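Local coordinates for protein malic enzyme (Entamoeba histolytica, PDB 3NV9) that probably catalyses the oxidative decarboxylation of malate to pyruvate with NAD or NADP as electron acceptor, as malic enzymes do, and works as an entangled dimer, at residues V357-S360 against V361-G365; I366-G369 against A370-R374; M382-A385 against A386-L390. All coordinates share one frame; numbering follows the deposited sequence.

Contact 1 of 3, residues V357-S360 against V361-G365; sequences VNNS and VGFPG
N358 offers its backbone O to V361 N, but that nitrogen is less surely placed and the hydrogen bond is correspondingly doubtful. The same residue closes an Asx turn, since its OD1 takes S360 N on a lone pair in the carbonyl plane at 3.2 Å. A short amide suits this place: ND2 binds G349 O while OD1, besides accepting from the chain, is hydrogen-bonded to Y65 of the second subunit. N359 follows with a backbone O that serves two donors. F363 N approaches N359 O almost head-on at 2.7 Å, with a C=O...N angle of 171°, whereas G362 N, also 2.7 Å from N359 O, comes from above the carbonyl plane. The N359 amide meets the F363 ring at its edge, CG lying in the ring plane, and the two planes are 56° apart; OD1 is 3.4 Å from F363 CE1, while ND2 is hydrogen-bonded to T198 OG1. With chi1 at 74°, F363 folds its ring back over the turn, where a broad flat group can pack on S360 and M124 alike. S360 meets that ring obliquely through CA, 3.3 Å from F363 CE1, and its O lies beside P364 CD. G362 is the N-cap of helix 363-372. Beyond the end of strand 345-348, the turn packs on helix 193-213 through V357, N359, V361 and F363, and on helix 114-128 through S360, F363 and P364.

Contact 2 of 3, residues I366-G369 against A370-R374; sequences ILKG and ALIVR
K368 and I372, one helical turn apart, meet through their aliphatic parts: I372 CD1 lies 4.0 Å from both CG and CE of K368, the two chains crossing at a slant. The lysine reaches this position because CG stands anti to its N (chi1 -174°) and the chain bends at chi2, so that its methylenes pass the isoleucine before the ammonium group leaves the contact. NZ is buried, and its charge is met by a salt bridge to D448 of helix 438-461, with a weak hydrogen bond to G129 O beside it. Long and flexible, lysine can here line a greasy surface and still deliver its charge to an acid.

The backbone is satisfied mainly by i to i+4 bonds. A370 N binds I366 O at 2.9 Å, and L371 N binds L367 O at 2.8 Å. I372 N turns to K368 O at 3.1 Å and adds a weak bond to G369 O, which also receives a weak one from V373 N. This loosening marks the C-terminal end of helix 363-372, closed by a Schellman motif: R374, with positive phi, is its C-prime residue, A375 N returns to A370 O, and R374 N makes a weak bond to L371 O. R374 O is taken by R432 NE.

Alanine suits position 370: its CB, 3.5 Å from I366 O, is small enough to pack closely on M382 and I378. The branched L371 and V373 lie against carbonyls of the preceding turn, L371 CG 3.3 Å from L367 O and V373 CG2 3.3 Å from G369 O.

Contact 3 of 3, residues M382-A385 against A386-L390; sequences MAIA and ASRAL
I384 and R388 run side by side in the same direction, one turn apart on helix 380-396. The nearest approach is from the branch methyl CG2 of I384 to R388 NE, 4.1 Å, and the methyl meets the guanidinium group obliquely. The arginine is extended from CG to NE and runs beside the isoleucine, though of its chain NE alone comes close to CG2; a long residue of this kind suits the border between buried and exposed surface. Beneath the pair, R388 N binds I384 O at 3.0 Å, close to the line of the carbonyl.

The same i to i+4 bonding continues round the helix: A389 N binds A385 O at 3.0 Å, A386 N binds M382 O at 3.2 Å, and S387 N binds A383 O. S387 OG lies beside its own N (chi1 -48°) and comes near A383 O, but its hydrogen bond is to S200 O. A386, whose methyl packs on S200, and A389, which packs on D420 of helix 413-428, are small enough for close helix packing.

Farther out, I384 and A383 rest on L237 of helix 229-240. S200 OG is hydrogen-bonded to A383 O, which thus has both S387 N and S200 OG as partners. A serine-serine pair therefore joins helices 380-396 and 193-213 within the NAD-binding domain, and the small polar groups buried between them are paired with one another.

Overall arrangement
The three contacts follow one another along the chain within the NAD-binding domain. Contact 1 is the turn leading into helix 363-372 and its first residues, contact 2 its remainder and C-terminal end; their centres are about 14 Å apart. Helix 380-396, carrying contact 3, packs against both: V361 packs on L390, and I366 CG1 lies 3.5 Å from A386 CB. The centres of contacts 1 and 3 are about 10 Å apart, those of contacts 2 and 3 about 13 Å. Contact 1 is the one touching the second subunit; the side chain of N359 lies about 3 Å from a glycerol, probably from the crystallisation liquor, and that of N358 about 8 Å from the sodium ion.

Contact 1 of 3, residues V357-S360 against V361-G365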
loop_
_atom_site.group_PDB
_atom_site.type_symbol
_atom_site.label_atom_id
_atom_site.label_comp_id
_atom_site.label_asym_id
_atom_site.label_seq_id
_atom_site.Cartn_x
_atom_site.Cartn_y
_atom_site.Cartn_z
ATOM N N VAL A 357 -8.892 -24.856 -9.574
ATOM C CA VAL A 357 -10.053 -24.303 -8.958
ATOM C C VAL A 357 -9.514 -23.536 -7.769
ATOM O O VAL A 357 -9.236 -24.140 -6.692
ATOM C CB VAL A 357 -10.974 -25.437 -8.563
ATOM C CG1 VAL A 357 -12.080 -24.967 -7.589
ATOM C CG2 VAL A 357 -11.571 -26.049 -9.823
ATOM N N ASN A 358 -9.313 -22.226 -7.976
ATOM C CA ASN A 358 -8.632 -21.340 -7.022
ATOM C C ASN A 358 -9.278 -19.947 -7.167
ATOM O O ASN A 358 -9.582 -19.527 -8.323
ATOM C CB ASN A 358 -7.124 -21.252 -7.362
ATOM C CG ASN A 358 -6.294 -20.564 -6.272
ATOM O OD1 ASN A 358 -6.372 -19.315 -6.047
ATOM N ND2 ASN A 358 -5.483 -21.384 -5.559
ATOM N N ASN A 359 -9.477 -19.238 -6.050
ATOM C CA ASN A 359 -10.066 -17.908 -6.111
ATOM C C ASN A 359 -9.397 -16.848 -7.056
ATOM O O ASN A 359 -10.040 -15.874 -7.395
ATOM C CB ASN A 359 -10.317 -17.327 -4.714
ATOM C CG ASN A 359 -9.060 -17.287 -3.817
ATOM O OD1 ASN A 359 -7.997 -16.899 -4.255
ATOM N ND2 ASN A 359 -9.222 -17.649 -2.514
ATOM N N SER A 360 -8.121 -17.044 -7.422
ATOM C CA SER A 360 -7.399 -16.147 -8.289
ATOM C C SER A 360 -8.110 -15.989 -9.624
ATOM O O SER A 360 -7.894 -15.049 -10.361
ATOM C CB SER A 360 -5.981 -16.690 -8.550
ATOM O OG SER A 360 -6.015 -17.974 -9.184
ATOM N N VAL A 361 -8.987 -16.918 -9.906
ATOM C CA VAL A 361 -9.769 -16.906 -11.112
ATOM C C VAL A 361 -11.219 -16.321 -10.914
ATOM O O VAL A 361 -12.053 -16.318 -11.840
ATOM C CB VAL A 361 -9.558 -18.322 -11.768
ATOM C CG1 VAL A 361 -10.709 -19.186 -11.744
ATOM C CG2 VAL A 361 -8.828 -18.204 -13.090
ATOM N N GLY A 362 -11.491 -15.781 -9.721
ATOM C CA GLY A 362 -12.776 -15.142 -9.396
ATOM C C GLY A 362 -12.587 -13.804 -8.695
ATOM O O GLY A 362 -13.227 -12.820 -9.045
ATOM N N PHE A 363 -11.645 -13.702 -7.765
ATOM C CA PHE A 363 -11.478 -12.374 -7.094
ATOM C C PHE A 363 -11.152 -11.113 -7.978
ATOM O O PHE A 363 -11.672 -10.007 -7.704
ATOM C CB PHE A 363 -10.615 -12.468 -5.819
ATOM C CG PHE A 363 -9.119 -12.667 -6.053
ATOM C CD1 PHE A 363 -8.492 -13.819 -5.620
ATOM C CD2 PHE A 363 -8.333 -11.650 -6.599
ATOM C CE1 PHE A 363 -7.130 -14.003 -5.781
ATOM C CE2 PHE A 363 -6.958 -11.799 -6.732
ATOM C CZ PHE A 363 -6.353 -13.001 -6.348
ATOM N N PRO A 364 -10.331 -11.269 -9.046
ATOM C CA PRO A 364 -10.008 -10.050 -9.819
ATOM C C PRO A 364 -11.264 -9.449 -10.436
ATOM O O PRO A 364 -11.443 -8.206 -10.442
ATOM C CB PRO A 364 -9.023 -10.542 -10.893
ATOM C CG PRO A 364 -8.416 -11.771 -10.273
ATOM C CD PRO A 364 -9.516 -12.416 -9.462
ATOM N N GLY A 365 -12.134 -10.335 -10.887
ATOM C CA GLY A 365 -13.392 -9.964 -11.551
ATOM C C GLY A 365 -14.426 -9.500 -10.543
ATOM O O GLY A 365 -15.053 -8.480 -10.743
#

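Contact 2 of 3, residues I366-G369 against A370-R374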
loop_
_atom_site.group_PDB
_atom_site.type_symbol
_atom_site.label_atom_id
_atom_site.label_comp_id
_atom_site.label_asym_id
_atom_site.label_seq_id
_atom_site.Cartn_x
_atom_site.Cartn_y
_atom_site.Cartn_z
ATOM N N ILE A 366 -14.588 -10.229 -9.442
ATOM C CA ILE A 366 -15.504 -9.761 -8.368
ATOM C C ILE A 366 -15.171 -8.344 -7.842
ATOM O O ILE A 366 -16.015 -7.452 -7.857
ATOM C CB ILE A 366 -15.631 -10.820 -7.239
ATOM C CG1 ILE A 366 -16.247 -12.087 -7.801
ATOM C CG2 ILE A 366 -16.494 -10.335 -6.060
ATOM C CD1 ILE A 366 -16.040 -13.380 -6.892
ATOM N N LEU A 367 -13.945 -8.137 -7.388
ATOM C CA LEU A 367 -13.581 -6.850 -6.857
ATOM C C LEU A 367 -13.688 -5.771 -7.954
ATOM O O LEU A 367 -14.117 -4.651 -7.690
ATOM C CB LEU A 367 -12.141 -6.883 -6.270
ATOM C CG LEU A 367 -12.046 -7.725 -4.982
ATOM C CD1 LEU A 367 -10.667 -8.321 -4.704
ATOM C CD2 LEU A 367 -12.546 -6.891 -3.760
ATOM N N LYS A 368 -13.232 -6.064 -9.163
ATOM C CA LYS A 368 -13.195 -5.019 -10.145
ATOM C C LYS A 368 -14.646 -4.540 -10.380
ATOM O O LYS A 368 -14.914 -3.337 -10.463
ATOM C CB LYS A 368 -12.571 -5.505 -11.474
ATOM C CG LYS A 368 -12.376 -4.388 -12.506
ATOM C CD LYS A 368 -11.361 -3.335 -12.049
ATOM C CE LYS A 368 -11.129 -2.249 -13.103
ATOM N NZ LYS A 368 -10.296 -1.176 -12.521
ATOM N N GLY A 369 -15.568 -5.501 -10.480
ATOM C CA GLY A 369 -16.975 -5.191 -10.722
ATOM C C GLY A 369 -17.485 -4.340 -9.583
ATOM O O GLY A 369 -18.157 -3.292 -9.800
ATOM N N ALA A 370 -17.182 -4.797 -8.366
ATOM C CA ALA A 370 -17.672 -4.111 -7.182
ATOM C C ALA A 370 -17.152 -2.701 -7.045
ATOM O O ALA A 370 -17.873 -1.840 -6.544
ATOM C CB ALA A 370 -17.366 -4.919 -5.917
ATOM N N LEU A 371 -15.900 -2.487 -7.442
ATOM C CA LEU A 371 -15.264 -1.189 -7.377
ATOM C C LEU A 371 -15.905 -0.195 -8.377
ATOM O O LEU A 371 -16.111 1.012 -8.054
ATOM C CB LEU A 371 -13.758 -1.301 -7.611
ATOM C CG LEU A 371 -12.857 -1.825 -6.471
ATOM C CD1 LEU A 371 -11.423 -1.907 -6.944
ATOM C CD2 LEU A 371 -12.956 -0.892 -5.191
ATOM N N ILE A 372 -16.240 -0.690 -9.573
ATOM C CA ILE A 372 -16.708 0.197 -10.648
ATOM C C ILE A 372 -18.055 0.871 -10.310
ATOM O O ILE A 372 -18.213 2.065 -10.449
ATOM C CB ILE A 372 -16.734 -0.564 -11.997
ATOM C CG1 ILE A 372 -15.322 -0.505 -12.662
ATOM C CG2 ILE A 372 -17.794 0.015 -12.869
ATOM C CD1 ILE A 372 -15.031 -1.595 -13.683
ATOM N N VAL A 373 -18.995 0.089 -9.816
ATOM C CA VAL A 373 -20.332 0.565 -9.462
ATOM C C VAL A 373 -20.445 0.811 -7.937
ATOM O O VAL A 373 -21.556 0.971 -7.410
ATOM C CB VAL A 373 -21.416 -0.471 -9.874
ATOM C CG1 VAL A 373 -21.501 -0.595 -11.384
ATOM C CG2 VAL A 373 -21.106 -1.838 -9.219
ATOM N N ARG A 374 -19.310 0.797 -7.234
ATOM C CA ARG A 374 -19.319 1.116 -5.809
ATOM C C ARG A 374 -20.340 0.258 -5.008
ATOM O O ARG A 374 -21.134 0.780 -4.260
ATOM C CB ARG A 374 -19.546 2.631 -5.597
ATOM C CG ARG A 374 -18.396 3.499 -6.150
ATOM C CD ARG A 374 -18.410 4.901 -5.560
ATOM N NE ARG A 374 -18.618 4.813 -4.103
ATOM C CZ ARG A 374 -19.353 5.642 -3.371
ATOM N NH1 ARG A 374 -19.989 6.670 -3.932
ATOM N NH2 ARG A 374 -19.462 5.405 -2.068
#

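Contact 3 of 3, residues M382-A385 against A386-L390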
loop_
_atom_site.group_PDB
_atom_site.type_symbol
_atom_site.label_atom_id
_atom_site.label_comp_id
_atom_site.label_asym_id
_atom_site.label_seq_id
_atom_site.Cartn_x
_atom_site.Cartn_y
_atom_site.Cartn_z
ATOM N N MET A 382 -23.781 -11.861 -6.238
ATOM C CA MET A 382 -22.702 -11.289 -6.999
ATOM C C MET A 382 -21.623 -12.352 -7.187
ATOM O O MET A 382 -21.143 -12.544 -8.309
ATOM C CB MET A 382 -22.150 -10.084 -6.265
ATOM C CG MET A 382 -22.974 -8.845 -6.488
ATOM S SD MET A 382 -22.527 -7.617 -5.254
ATOM C CE MET A 382 -20.890 -7.072 -5.874
ATOM N N ALA A 383 -21.278 -13.068 -6.100
ATOM C CA ALA A 383 -20.348 -14.192 -6.201
ATOM C C ALA A 383 -20.791 -15.214 -7.221
ATOM O O ALA A 383 -19.967 -15.785 -7.914
ATOM C CB ALA A 383 -20.162 -14.871 -4.875
ATOM N N ILE A 384 -22.094 -15.472 -7.262
ATOM C CA ILE A 384 -22.659 -16.497 -8.168
ATOM C C ILE A 384 -22.636 -15.999 -9.628
ATOM O O ILE A 384 -22.351 -16.732 -10.536
ATOM C CB ILE A 384 -24.072 -16.938 -7.716
ATOM C CG1 ILE A 384 -23.970 -17.838 -6.453
ATOM C CG2 ILE A 384 -24.818 -17.658 -8.861
ATOM C CD1 ILE A 384 -25.277 -18.074 -5.680
ATOM N N ALA A 385 -22.888 -14.726 -9.834
ATOM C CA ALA A 385 -22.814 -14.182 -11.185
ATOM C C ALA A 385 -21.371 -14.408 -11.742
ATOM O O ALA A 385 -21.196 -14.803 -12.889
ATOM C CB ALA A 385 -23.171 -12.671 -11.127
ATOM N N ALA A 386 -20.346 -14.168 -10.909
ATOM C CA ALA A 386 -18.974 -14.387 -11.343
ATOM C C ALA A 386 -18.769 -15.829 -11.700
ATOM O O ALA A 386 -18.051 -16.111 -12.688
ATOM C CB ALA A 386 -17.936 -13.927 -10.296
ATOM N N SER A 387 -19.396 -16.751 -10.946
ATOM C CA SER A 387 -19.289 -18.180 -11.251
ATOM C C SER A 387 -19.854 -18.503 -12.611
ATOM O O SER A 387 -19.268 -19.281 -13.350
ATOM C CB SER A 387 -20.048 -19.071 -10.265
ATOM O OG SER A 387 -19.807 -18.760 -8.944
ATOM N N ARG A 388 -21.009 -17.942 -12.945
ATOM C CA ARG A 388 -21.627 -18.299 -14.242
ATOM C C ARG A 388 -20.781 -17.719 -15.337
ATOM O O ARG A 388 -20.523 -18.398 -16.304
ATOM C CB ARG A 388 -23.068 -17.824 -14.375
ATOM C CG ARG A 388 -24.050 -18.441 -13.358
ATOM C CD ARG A 388 -25.512 -17.942 -13.603
ATOM N NE ARG A 388 -26.417 -18.442 -12.559
ATOM C CZ ARG A 388 -26.663 -19.736 -12.292
ATOM N NH1 ARG A 388 -26.097 -20.712 -13.004
ATOM N NH2 ARG A 388 -27.495 -20.054 -11.297
ATOM N N ALA A 389 -20.316 -16.480 -15.154
ATOM C CA ALA A 389 -19.440 -15.809 -16.111
ATOM C C ALA A 389 -18.179 -16.626 -16.353
ATOM O O ALA A 389 -17.727 -16.761 -17.509
ATOM C CB ALA A 389 -19.069 -14.418 -15.607
ATOM N N LEU A 390 -17.595 -17.166 -15.265
ATOM C CA LEU A 390 -16.334 -17.936 -15.357
ATOM C C LEU A 390 -16.573 -19.256 -16.076
ATOM O O LEU A 390 -15.795 -19.677 -16.944
ATOM C CB LEU A 390 -15.700 -18.192 -13.957
ATOM C CG LEU A 390 -14.436 -19.043 -13.927
ATOM C CD1 LEU A 390 -13.394 -18.533 -14.887
ATOM C CD2 LEU A 390 -13.821 -19.094 -12.503
#